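Side-chain contacts in alpha-L-rhamnosidase (Aspergillus terreus, PDB 6GSZ), which probably hydrolyses terminal non-reducing alpha-L-rhamnose residues in alpha-L-rhamnosides: residues Ala697-Leu702 with Val764-Ser769; Ser478-Phe483 with Trp770-Ile775; Thr471-Ala476 with Phe759-Val764; Ser525-Ala530 with Ala579-Pro584. One frame throughout, in Å; residues are numbered along the deposited sequence.

In the fold
Following the chain from the N terminus, helix 471-484 supplies the opening halves of two contacts, 471-476 for contact 3 and 478-483 for contact 2. Contact 4 opens next at 525-530 and closes first, at 579-584, so it nests inside the loops of both. Contact 1 opens later, at 697-702. The chain then returns through 759-775 and closes three loops in succession: contact 3, then contact 1, which shares V764 with it, and lastly contact 2 on helix 768-775. Contact 1 therefore nests within contact 2, while contact 3 crosses both. Contacts 3 and 4 meet at the bound glucose; contacts 1 and 2 join helix 768-775 to helices 699-708 and 471-484.

Contact 1 of 4, residues Ala697-Leu702 with Val764-Ser769; sequences AGTHLL and VGSVGS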
# COMPACT_ATOMS: atom_id res chain seq x y z
N ALA A 697 13.95 -13.73 -3.74
CA ALA A 697 15.18 -12.95 -4.01
C ALA A 697 15.35 -12.67 -5.51
O ALA A 697 15.92 -11.66 -5.86
CB ALA A 697 16.41 -13.67 -3.48
N GLY A 698 14.92 -13.63 -6.35
CA GLY A 698 15.18 -13.56 -7.78
C GLY A 698 13.99 -13.08 -8.61
O GLY A 698 14.19 -12.52 -9.69
N THR A 699 12.76 -13.33 -8.17
CA THR A 699 11.60 -13.20 -9.05
C THR A 699 11.40 -11.76 -9.54
O THR A 699 11.22 -11.53 -10.77
CB THR A 699 10.33 -13.70 -8.37
OG1 THR A 699 10.51 -15.10 -8.12
CG2 THR A 699 9.12 -13.51 -9.25
N HIS A 700 11.50 -10.77 -8.64
CA HIS A 700 11.21 -9.40 -9.01
C HIS A 700 12.21 -8.84 -10.02
O HIS A 700 11.89 -7.81 -10.69
CB HIS A 700 11.10 -8.48 -7.79
CG HIS A 700 12.38 -8.23 -7.07
ND1 HIS A 700 12.97 -6.98 -7.08
CD2 HIS A 700 13.16 -9.02 -6.29
CE1 HIS A 700 14.07 -7.02 -6.33
NE2 HIS A 700 14.21 -8.25 -5.83
N LEU A 701 13.38 -9.47 -10.13
CA LEU A 701 14.44 -8.96 -11.00
C LEU A 701 14.64 -9.82 -12.26
O LEU A 701 15.37 -9.42 -13.17
CB LEU A 701 15.74 -8.89 -10.21
CG LEU A 701 15.80 -7.96 -9.04
CD1 LEU A 701 17.15 -8.17 -8.32
CD2 LEU A 701 15.58 -6.52 -9.50
N LEU A 702 14.02 -10.98 -12.34
CA LEU A 702 14.37 -11.95 -13.38
C LEU A 702 14.11 -11.39 -14.78
O LEU A 702 14.96 -11.44 -15.67
CB LEU A 702 13.61 -13.26 -13.16
CG LEU A 702 13.92 -14.37 -14.17
CD1 LEU A 702 15.40 -14.73 -14.14
CD2 LEU A 702 13.06 -15.60 -13.87
N VAL A 764 4.90 -12.42 -5.97
CA VAL A 764 4.98 -13.03 -7.36
C VAL A 764 4.49 -11.99 -8.37
O VAL A 764 4.95 -11.98 -9.56
CB VAL A 764 4.11 -14.32 -7.35
CG1 VAL A 764 3.48 -14.68 -8.64
CG2 VAL A 764 4.91 -15.47 -6.72
N GLY A 765 3.66 -11.05 -7.91
CA GLY A 765 3.13 -9.99 -8.74
C GLY A 765 4.18 -8.94 -9.08
O GLY A 765 3.87 -8.02 -9.83
N SER A 766 5.40 -9.07 -8.55
CA SER A 766 6.54 -8.20 -8.92
C SER A 766 6.90 -8.26 -10.41
O SER A 766 7.60 -7.38 -10.89
CB SER A 766 7.75 -8.50 -8.07
OG SER A 766 8.19 -9.84 -8.25
N VAL A 767 6.41 -9.28 -11.11
CA VAL A 767 6.51 -9.33 -12.57
C VAL A 767 5.76 -8.16 -13.22
O VAL A 767 6.03 -7.82 -14.38
CB VAL A 767 6.03 -10.68 -13.14
CG1 VAL A 767 4.53 -10.84 -13.04
CG2 VAL A 767 6.51 -10.88 -14.57
N GLY A 768 4.84 -7.48 -12.51
CA GLY A 768 4.08 -6.40 -13.06
C GLY A 768 4.96 -5.31 -13.65
O GLY A 768 4.63 -4.70 -14.69
N SER A 769 6.07 -5.01 -12.98
CA SER A 769 6.98 -3.96 -13.48
C SER A 769 7.53 -4.29 -14.86
O SER A 769 7.84 -3.37 -15.61
CB SER A 769 8.11 -3.66 -12.52
OG SER A 769 8.94 -4.77 -12.31
O HOH W 1 10.30 -5.59 -10.15
O HOH W 2 9.63 -7.83 -12.80
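H700 and S766 meet at the first turn of helix 699-708, and the histidine makes its contact with the root of its side chain, not with its ring. H700 CB rests 3.4 Å from S766 CB. With chi1 at 69°, CG sits between the backbone N and the carbonyl carbon, and from there the imidazole turns away from 764-769. L701 CG lies over one face of the ring, 3.3 Å above its plane and toward the rim. At the tip, NE2 is hydrogen-bonded to the hydroxyl of Y605; histidine suits the place because this ring nitrogen reaches Y605 while its CB packs on S766. The setting is the helical catalytic domain of the six-hairpin glycosidase clan, where the turn before helix 768-775 packs against the start of helix 699-708. T699 turns its methyl, CG2, toward S766, while T699 OG1 bonds back to the carbonyl of G695. S766 is modelled in two conformers; in one of them its hydroxyl bonds to A763 O, a role that serine can fill while staying small. Two waters complete the joint, both donating to H700 O. One, at 2.8 Å from H700 O, is also hydrogen-bonded to S769 OG at 2.7 Å; the other donates to S766 O at 2.8 Å.

Contact 2 of 4, residues Ser478-Phe483 with Trp770-Ile775; sequences SRTANF and WLHEVI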
# COMPACT_ATOMS: atom_id res chain seq x y z
N SER A 478 7.75 -2.98 -4.55
CA SER A 478 7.40 -1.53 -4.62
C SER A 478 7.63 -0.94 -6.05
O SER A 478 6.89 -0.01 -6.40
CB SER A 478 8.10 -0.71 -3.54
OG SER A 478 9.36 -0.27 -3.94
N ARG A 479 8.55 -1.49 -6.88
CA ARG A 479 8.70 -0.99 -8.22
C ARG A 479 7.40 -1.13 -9.01
O ARG A 479 7.00 -0.25 -9.79
CB ARG A 479 9.86 -1.73 -8.90
CG ARG A 479 10.24 -1.27 -10.29
CD ARG A 479 11.50 -2.00 -10.67
NE ARG A 479 11.94 -1.74 -12.04
CZ ARG A 479 13.13 -2.17 -12.50
NH1 ARG A 479 14.01 -2.78 -11.70
NH2 ARG A 479 13.44 -1.96 -13.77
N THR A 480 6.72 -2.26 -8.83
CA THR A 480 5.42 -2.52 -9.40
C THR A 480 4.35 -1.61 -8.75
O THR A 480 3.54 -0.95 -9.41
CB THR A 480 5.06 -4.01 -9.27
OG1 THR A 480 6.06 -4.82 -9.91
CG2 THR A 480 3.69 -4.29 -9.87
N ALA A 481 4.32 -1.62 -7.41
CA ALA A 481 3.26 -0.96 -6.67
C ALA A 481 3.17 0.53 -7.01
O ALA A 481 2.09 1.07 -7.20
CB ALA A 481 3.54 -1.08 -5.19
N ASN A 482 4.35 1.20 -7.10
CA ASN A 482 4.41 2.61 -7.24
C ASN A 482 3.99 3.09 -8.65
O ASN A 482 3.77 4.30 -8.86
CB ASN A 482 5.84 3.13 -7.02
CG ASN A 482 6.42 2.90 -5.65
OD1 ASN A 482 5.69 2.44 -4.73
ND2 ASN A 482 7.66 3.31 -5.42
N PHE A 483 3.87 2.15 -9.59
CA PHE A 483 3.32 2.44 -10.89
C PHE A 483 1.79 2.33 -10.85
O PHE A 483 1.05 3.14 -11.47
CB PHE A 483 3.89 1.46 -11.91
CG PHE A 483 3.49 1.70 -13.34
CD1 PHE A 483 2.33 1.18 -13.86
CD2 PHE A 483 4.33 2.40 -14.20
CE1 PHE A 483 1.98 1.36 -15.20
CE2 PHE A 483 4.02 2.54 -15.56
CZ PHE A 483 2.84 2.03 -16.05
N TRP A 770 7.70 -5.58 -15.16
CA TRP A 770 8.17 -5.96 -16.50
C TRP A 770 7.06 -5.70 -17.52
O TRP A 770 7.32 -5.26 -18.66
CB TRP A 770 8.64 -7.42 -16.53
CG TRP A 770 9.48 -7.76 -17.72
CD1 TRP A 770 10.82 -7.61 -17.80
CD2 TRP A 770 9.03 -8.37 -18.94
NE1 TRP A 770 11.25 -8.03 -19.03
CE2 TRP A 770 10.18 -8.47 -19.76
CE3 TRP A 770 7.80 -8.79 -19.46
CZ2 TRP A 770 10.13 -9.02 -21.04
CZ3 TRP A 770 7.76 -9.32 -20.73
CH2 TRP A 770 8.91 -9.44 -21.50
N LEU A 771 5.81 -6.00 -17.17
CA LEU A 771 4.68 -5.66 -18.04
C LEU A 771 4.67 -4.16 -18.32
O LEU A 771 4.52 -3.71 -19.46
CB LEU A 771 3.36 -6.09 -17.41
CG LEU A 771 3.24 -7.55 -16.96
CD1 LEU A 771 1.84 -7.83 -16.41
CD2 LEU A 771 3.59 -8.58 -17.96
N HIS A 772 4.89 -3.36 -17.29
CA HIS A 772 4.80 -1.91 -17.42
C HIS A 772 5.96 -1.39 -18.27
O HIS A 772 5.76 -0.47 -19.11
CB HIS A 772 4.82 -1.21 -16.05
CG HIS A 772 3.75 -1.66 -15.09
ND1 HIS A 772 3.98 -1.65 -13.73
CD2 HIS A 772 2.49 -2.11 -15.28
CE1 HIS A 772 2.87 -2.07 -13.14
NE2 HIS A 772 1.93 -2.35 -14.07
N GLU A 773 7.18 -1.82 -17.92
CA GLU A 773 8.40 -1.16 -18.43
C GLU A 773 8.90 -1.74 -19.76
O GLU A 773 9.58 -1.03 -20.49
CB GLU A 773 9.56 -1.28 -17.44
CG GLU A 773 9.26 -0.63 -16.08
CD GLU A 773 10.45 -0.64 -15.13
OE1 GLU A 773 11.59 -0.97 -15.57
OE2 GLU A 773 10.22 -0.40 -13.93
N VAL A 774 8.61 -3.00 -20.04
CA VAL A 774 9.17 -3.65 -21.21
C VAL A 774 8.07 -3.90 -22.24
O VAL A 774 8.19 -3.48 -23.39
CB VAL A 774 9.95 -4.93 -20.84
CG1 VAL A 774 10.48 -5.59 -22.08
CG2 VAL A 774 11.10 -4.62 -19.89
N ILE A 775 6.97 -4.55 -21.86
CA ILE A 775 5.83 -4.69 -22.81
C ILE A 775 5.26 -3.30 -23.10
O ILE A 775 5.05 -2.92 -24.26
CB ILE A 775 4.73 -5.64 -22.30
CG1 ILE A 775 5.29 -7.03 -21.96
CG2 ILE A 775 3.61 -5.73 -23.34
CD1 ILE A 775 4.23 -8.00 -21.48
O HOH W 3 6.43 -0.77 -12.56
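F483 and H772 form the tight, buried part of this contact, an offset stack with ring centroids 3.9 Å apart and planes tilted by 14°. F483 CD1 lies over the centre of the imidazole, and H772 CB adds a CH-pi contact 3.8 Å from the phenyl centroid. Phenylalanine suits the place because F805, from the neighbouring beta domain, also stacks on it. T480 CG2 lies 4.0 Å from H772 CE1. The segments 478-483 and 770-775 cross at 81°.

On the more open side the partners are the partly exposed R479 and E773. R479 CG is anti to the backbone N, and the extended chain carries the guanidinium to the carboxylate, which it grips side-on: NE gives to E773 OE2 at 2.9 Å and NH2 to E773 OE1 at 2.8 Å. Both oxygens are met on their syn sides, though the two planes are 28° apart. R479 NH1 bonds to Y664. Between the two regions a water donates to R479 O and is hydrogen-bonded to H772 ND1.

With H772 NE2 bonded to H443 and ND1 to that water, the imidazole is fixed in rotation as well as stacked, while the paired bonds of R479 and E773 probably keep both charged.

Contact 3 of 4, residues Thr471-Ala476 with Phe759-Val764; sequences TGDIHA and FNHYAV. With BGC (beta-D-glucopyranose), chain B.
D473 faces the loop 759-764 from helix 471-484, and the bound glucose lies across D473 and H761, held by both. The first torsion (chi1 -56°) puts the D473 carboxylate toward the sugar, and chi2 of 47° turns one oxygen to each of two hydroxyls: O3 of the glucose gives a hydrogen bond of 2.5 Å to D473 OD1, and O2 gives one of 2.6 Å to D473 OD2. D473 OD2 also accepts from a water at 2.7 Å, which in turn takes the backbone N-H of A763. The same oxygen lies 3.7 Å from CD2 of H761, near the plane of its ring. The imidazole reaches the sugar in plane, NE2 donating to glucose O1 at 2.9 Å and an N-H...O angle of 164°, with a weak second bond to O2; S758 holds its ND1. The backbone carbonyl of D473 meets the edge of Y762, D473 O being 3.6 Å from CE1. One residue on, I474 fits its branched side chain against the end of that ring, CB lying 3.7 Å from Y762 OH. Tyrosine is long enough to carry its ring edge to D473 O and its hydroxyl end to I474. The glucose, also bonded to D460, lies in a pocket that is probably the one receiving rhamnose. An acceptor carboxylate and a donating imidazole, held on separate segments, together read three adjacent sugar hydroxyls and suit a hydroxyl-rich ring.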
# COMPACT_ATOMS: atom_id res chain seq x y z
N THR A 471 8.94 -6.86 5.53
CA THR A 471 9.89 -5.95 4.87
C THR A 471 10.35 -6.45 3.50
O THR A 471 10.44 -5.69 2.56
CB THR A 471 11.03 -5.66 5.85
OG1 THR A 471 11.60 -6.88 6.35
CG2 THR A 471 10.54 -4.79 6.99
N GLY A 472 10.69 -7.73 3.40
CA GLY A 472 11.22 -8.22 2.15
C GLY A 472 10.18 -8.15 1.04
O GLY A 472 10.50 -7.82 -0.12
N ASP A 473 8.91 -8.44 1.34
CA ASP A 473 7.88 -8.49 0.33
C ASP A 473 7.71 -7.11 -0.33
O ASP A 473 7.59 -7.01 -1.55
CB ASP A 473 6.54 -8.97 0.91
CG ASP A 473 6.57 -10.31 1.62
OD1 ASP A 473 7.49 -10.51 2.45
OD2 ASP A 473 5.68 -11.14 1.30
N ILE A 474 7.68 -6.04 0.49
CA ILE A 474 7.51 -4.71 -0.07
C ILE A 474 8.78 -4.26 -0.79
O ILE A 474 8.68 -3.53 -1.77
CB ILE A 474 6.94 -3.71 0.95
CG1 ILE A 474 6.62 -2.37 0.30
CG2 ILE A 474 7.84 -3.54 2.14
CD1 ILE A 474 5.60 -2.45 -0.84
N HIS A 475 9.94 -4.71 -0.34
CA HIS A 475 11.17 -4.43 -1.07
C HIS A 475 11.02 -4.96 -2.51
O HIS A 475 11.29 -4.25 -3.49
CB HIS A 475 12.38 -4.99 -0.32
CG HIS A 475 13.71 -4.64 -0.91
ND1 HIS A 475 14.88 -5.19 -0.39
CD2 HIS A 475 14.08 -3.92 -1.99
CE1 HIS A 475 15.92 -4.77 -1.12
NE2 HIS A 475 15.45 -3.99 -2.09
N ALA A 476 10.61 -6.21 -2.65
CA ALA A 476 10.46 -6.84 -3.96
C ALA A 476 9.37 -6.18 -4.82
O ALA A 476 9.55 -6.03 -6.03
CB ALA A 476 10.15 -8.32 -3.80
N PHE A 759 -3.38 -17.41 -0.91
CA PHE A 759 -3.75 -17.13 -2.28
C PHE A 759 -3.80 -15.62 -2.56
O PHE A 759 -4.44 -15.19 -3.53
CB PHE A 759 -5.09 -17.80 -2.65
CG PHE A 759 -4.98 -19.30 -2.63
CD1 PHE A 759 -4.59 -19.96 -3.78
CD2 PHE A 759 -5.21 -20.04 -1.48
CE1 PHE A 759 -4.45 -21.34 -3.78
CE2 PHE A 759 -5.08 -21.42 -1.49
CZ PHE A 759 -4.69 -22.06 -2.63
N ASN A 760 -3.12 -14.80 -1.74
CA ASN A 760 -3.17 -13.36 -1.96
C ASN A 760 -1.95 -12.67 -1.36
O ASN A 760 -2.04 -11.99 -0.34
CB ASN A 760 -4.46 -12.77 -1.40
CG ASN A 760 -4.85 -11.45 -2.02
OD1 ASN A 760 -4.06 -10.86 -2.77
ND2 ASN A 760 -6.04 -10.95 -1.72
N HIS A 761 -0.81 -12.84 -2.04
CA HIS A 761 0.49 -12.20 -1.72
C HIS A 761 0.97 -11.48 -2.97
O HIS A 761 0.92 -12.11 -4.02
CB HIS A 761 1.53 -13.28 -1.39
CG HIS A 761 1.77 -13.65 0.03
ND1 HIS A 761 0.82 -14.31 0.79
CD2 HIS A 761 2.88 -13.54 0.80
CE1 HIS A 761 1.34 -14.55 1.99
NE2 HIS A 761 2.61 -14.06 2.03
N TYR A 762 1.39 -10.21 -2.87
CA TYR A 762 1.89 -9.50 -4.08
C TYR A 762 3.29 -9.87 -4.52
O TYR A 762 3.66 -9.46 -5.64
CB TYR A 762 1.74 -7.98 -3.92
CG TYR A 762 2.28 -7.31 -2.69
CD1 TYR A 762 3.55 -7.52 -2.22
CD2 TYR A 762 1.47 -6.45 -1.95
CE1 TYR A 762 4.05 -6.85 -1.11
CE2 TYR A 762 1.94 -5.79 -0.83
CZ TYR A 762 3.22 -6.05 -0.36
OH TYR A 762 3.67 -5.38 0.75
N ALA A 763 4.10 -10.63 -3.77
CA ALA A 763 5.50 -10.84 -4.18
C ALA A 763 5.62 -11.35 -5.60
O ALA A 763 6.43 -10.81 -6.33
CB ALA A 763 6.21 -11.78 -3.20
N VAL A 764 4.90 -12.42 -5.97
CA VAL A 764 4.98 -13.03 -7.36
C VAL A 764 4.49 -11.99 -8.37
O VAL A 764 4.95 -11.98 -9.56
CB VAL A 764 4.11 -14.32 -7.35
CG1 VAL A 764 3.48 -14.68 -8.64
CG2 VAL A 764 4.91 -15.47 -6.72
C2 BGC B . 6.10 -13.29 4.10
C3 BGC B . 7.57 -13.58 4.01
C4 BGC B . 8.23 -14.19 5.22
C5 BGC B . 7.38 -15.31 5.58
C6 BGC B . 8.06 -15.97 6.76
C1 BGC B . 5.37 -14.50 4.65
O1 BGC B . 3.98 -14.25 4.59
O2 BGC B . 5.53 -13.28 2.81
O3 BGC B . 8.19 -12.41 3.93
O4 BGC B . 9.61 -14.61 5.09
O5 BGC B . 5.98 -14.97 5.85
O6 BGC B . 7.19 -16.99 7.26
O HOH W 4 4.02 -10.66 -0.83

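Contact 4 of 4, residues Ser525-Ala530 with Ala579-Pro584; sequences SIWGDA and ADWLDP. With BGC (beta-D-glucopyranose), chain B; MAN (alpha-D-mannopyranose), chain F.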
# COMPACT_ATOMS: atom_id res chain seq x y z
N SER A 525 19.44 -10.11 4.96
CA SER A 525 19.46 -9.51 3.63
C SER A 525 18.04 -9.52 3.05
O SER A 525 17.21 -10.32 3.49
CB SER A 525 20.38 -10.27 2.71
OG SER A 525 19.84 -11.53 2.40
N ILE A 526 17.76 -8.58 2.15
CA ILE A 526 16.51 -8.42 1.38
C ILE A 526 15.42 -7.80 2.27
O ILE A 526 14.89 -6.77 1.93
CB ILE A 526 16.04 -9.70 0.66
CG1 ILE A 526 17.19 -10.36 -0.13
CG2 ILE A 526 14.84 -9.38 -0.23
CD1 ILE A 526 16.84 -11.71 -0.65
N TRP A 527 15.07 -8.51 3.34
CA TRP A 527 14.16 -8.04 4.39
C TRP A 527 14.79 -6.82 5.06
O TRP A 527 14.24 -5.73 4.92
CB TRP A 527 13.89 -9.21 5.35
CG TRP A 527 12.81 -10.13 4.85
CD1 TRP A 527 11.54 -10.21 5.32
CD2 TRP A 527 12.88 -11.08 3.77
NE1 TRP A 527 10.82 -11.12 4.60
CE2 TRP A 527 11.61 -11.66 3.63
CE3 TRP A 527 13.88 -11.50 2.88
CZ2 TRP A 527 11.31 -12.63 2.67
CZ3 TRP A 527 13.58 -12.44 1.92
CH2 TRP A 527 12.32 -13.01 1.81
N GLY A 528 15.98 -6.93 5.64
CA GLY A 528 16.57 -5.78 6.26
C GLY A 528 16.91 -4.69 5.24
O GLY A 528 16.86 -3.49 5.54
N ASP A 529 17.29 -5.13 4.03
CA ASP A 529 17.65 -4.22 2.96
C ASP A 529 16.47 -3.35 2.52
O ASP A 529 16.69 -2.39 1.78
CB ASP A 529 18.26 -4.95 1.77
CG ASP A 529 19.64 -5.51 2.08
OD1 ASP A 529 20.53 -4.68 2.48
OD2 ASP A 529 19.80 -6.73 1.87
N ALA A 530 15.23 -3.65 2.94
CA ALA A 530 14.11 -2.78 2.61
C ALA A 530 14.33 -1.33 3.02
O ALA A 530 13.76 -0.41 2.37
CB ALA A 530 12.83 -3.29 3.22
N ALA A 579 16.75 -15.19 2.50
CA ALA A 579 17.38 -15.29 1.15
C ALA A 579 16.30 -15.64 0.11
O ALA A 579 15.28 -14.95 0.04
CB ALA A 579 18.56 -16.22 1.18
N ASP A 580 16.57 -16.62 -0.78
CA ASP A 580 15.64 -16.87 -1.89
C ASP A 580 14.46 -17.74 -1.44
O ASP A 580 14.23 -18.84 -1.95
CB ASP A 580 16.35 -17.44 -3.12
CG ASP A 580 15.55 -17.24 -4.41
OD1 ASP A 580 14.76 -16.25 -4.50
OD2 ASP A 580 15.71 -18.08 -5.34
N TRP A 581 13.65 -17.14 -0.57
CA TRP A 581 12.47 -17.74 0.04
C TRP A 581 11.49 -18.22 -1.04
O TRP A 581 11.21 -17.50 -1.97
CB TRP A 581 11.86 -16.65 0.93
CG TRP A 581 10.69 -17.05 1.77
CD1 TRP A 581 9.38 -16.69 1.56
CD2 TRP A 581 10.71 -17.85 2.96
NE1 TRP A 581 8.59 -17.21 2.55
CE2 TRP A 581 9.38 -17.92 3.42
CE3 TRP A 581 11.73 -18.48 3.70
CZ2 TRP A 581 9.04 -18.59 4.60
CZ3 TRP A 581 11.37 -19.19 4.84
CH2 TRP A 581 10.05 -19.22 5.28
N LEU A 582 10.96 -19.44 -0.88
CA LEU A 582 9.88 -19.97 -1.71
C LEU A 582 10.36 -20.21 -3.15
O LEU A 582 9.56 -20.24 -4.06
CB LEU A 582 8.63 -19.08 -1.62
CG LEU A 582 7.77 -19.32 -0.39
CD1 LEU A 582 6.65 -18.30 -0.29
CD2 LEU A 582 7.23 -20.74 -0.37
N ASP A 583 11.66 -20.51 -3.30
CA ASP A 583 12.18 -21.19 -4.50
C ASP A 583 11.20 -22.33 -4.77
O ASP A 583 10.86 -23.04 -3.83
CB ASP A 583 13.61 -21.68 -4.21
CG ASP A 583 14.31 -22.52 -5.26
OD1 ASP A 583 13.60 -23.20 -6.05
OD2 ASP A 583 15.55 -22.50 -5.24
N PRO A 584 10.70 -22.54 -6.00
CA PRO A 584 9.72 -23.61 -6.24
C PRO A 584 10.22 -25.03 -5.93
O PRO A 584 9.40 -25.95 -5.75
CB PRO A 584 9.39 -23.47 -7.73
CG PRO A 584 10.56 -22.75 -8.31
CD PRO A 584 11.04 -21.81 -7.22
C2 BGC B . 6.10 -13.29 4.10
C3 BGC B . 7.57 -13.58 4.01
C4 BGC B . 8.23 -14.19 5.22
C5 BGC B . 7.38 -15.31 5.58
C6 BGC B . 8.06 -15.97 6.76
C1 BGC B . 5.37 -14.50 4.65
O1 BGC B . 3.98 -14.25 4.59
O2 BGC B . 5.53 -13.28 2.81
O3 BGC B . 8.19 -12.41 3.93
O4 BGC B . 9.61 -14.61 5.09
O5 BGC B . 5.98 -14.97 5.85
O6 BGC B . 7.19 -16.99 7.26
C1 MAN F . 9.58 -31.39 -5.84
C2 MAN F . 10.68 -30.68 -5.05
C3 MAN F . 10.05 -29.97 -3.85
C4 MAN F . 8.96 -28.98 -4.32
C5 MAN F . 7.97 -29.72 -5.21
C6 MAN F . 6.97 -28.78 -5.83
O2 MAN F . 11.36 -29.79 -5.92
O3 MAN F . 11.07 -29.38 -3.00
O4 MAN F . 8.19 -28.40 -3.19
O5 MAN F . 8.56 -30.48 -6.28
O6 MAN F . 6.18 -29.59 -6.67
O HOH W 5 17.67 -13.00 4.15
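W527 and W581 make the apolar part of this contact. The two side chains cross at about a right angle, and CH2 at the far end of the W527 indole touches W581 CB at 3.8 Å. Carbon-to-oxygen contacts lie beside it. The carbonyl of A579 sits at the edge of the W527 ring, A579 O to CZ3 3.6 Å, and I526 CD1 reaches the same oxygen at 3.7 Å; A579 turns its methyl away.

Among the hydrogen bonds, I526 N gives an almost straight one (173°) to D529 OD2, which braces the turn that carries W527. A water bridges the segments, donating to S525 O and accepting from A579 N. On the other loop, D580 receives the N-H groups of A697 and G698.

Contacts with the bound glucose are of two sorts. W527 NE1 donates to O3 of the sugar at 3.0 Å, in the plane of the indole but bent (143°). W581, its CG anti to the backbone N (chi1 -175°), turns one face to the sugar, with glucose O4 3.7 Å above it and glucose C6 3.5 Å from CZ2. Tryptophan suits position 527 by its N-H and position 581 by its broad face: the two rings probably help select a sugar by offering one hydrogen bond and one flat wall.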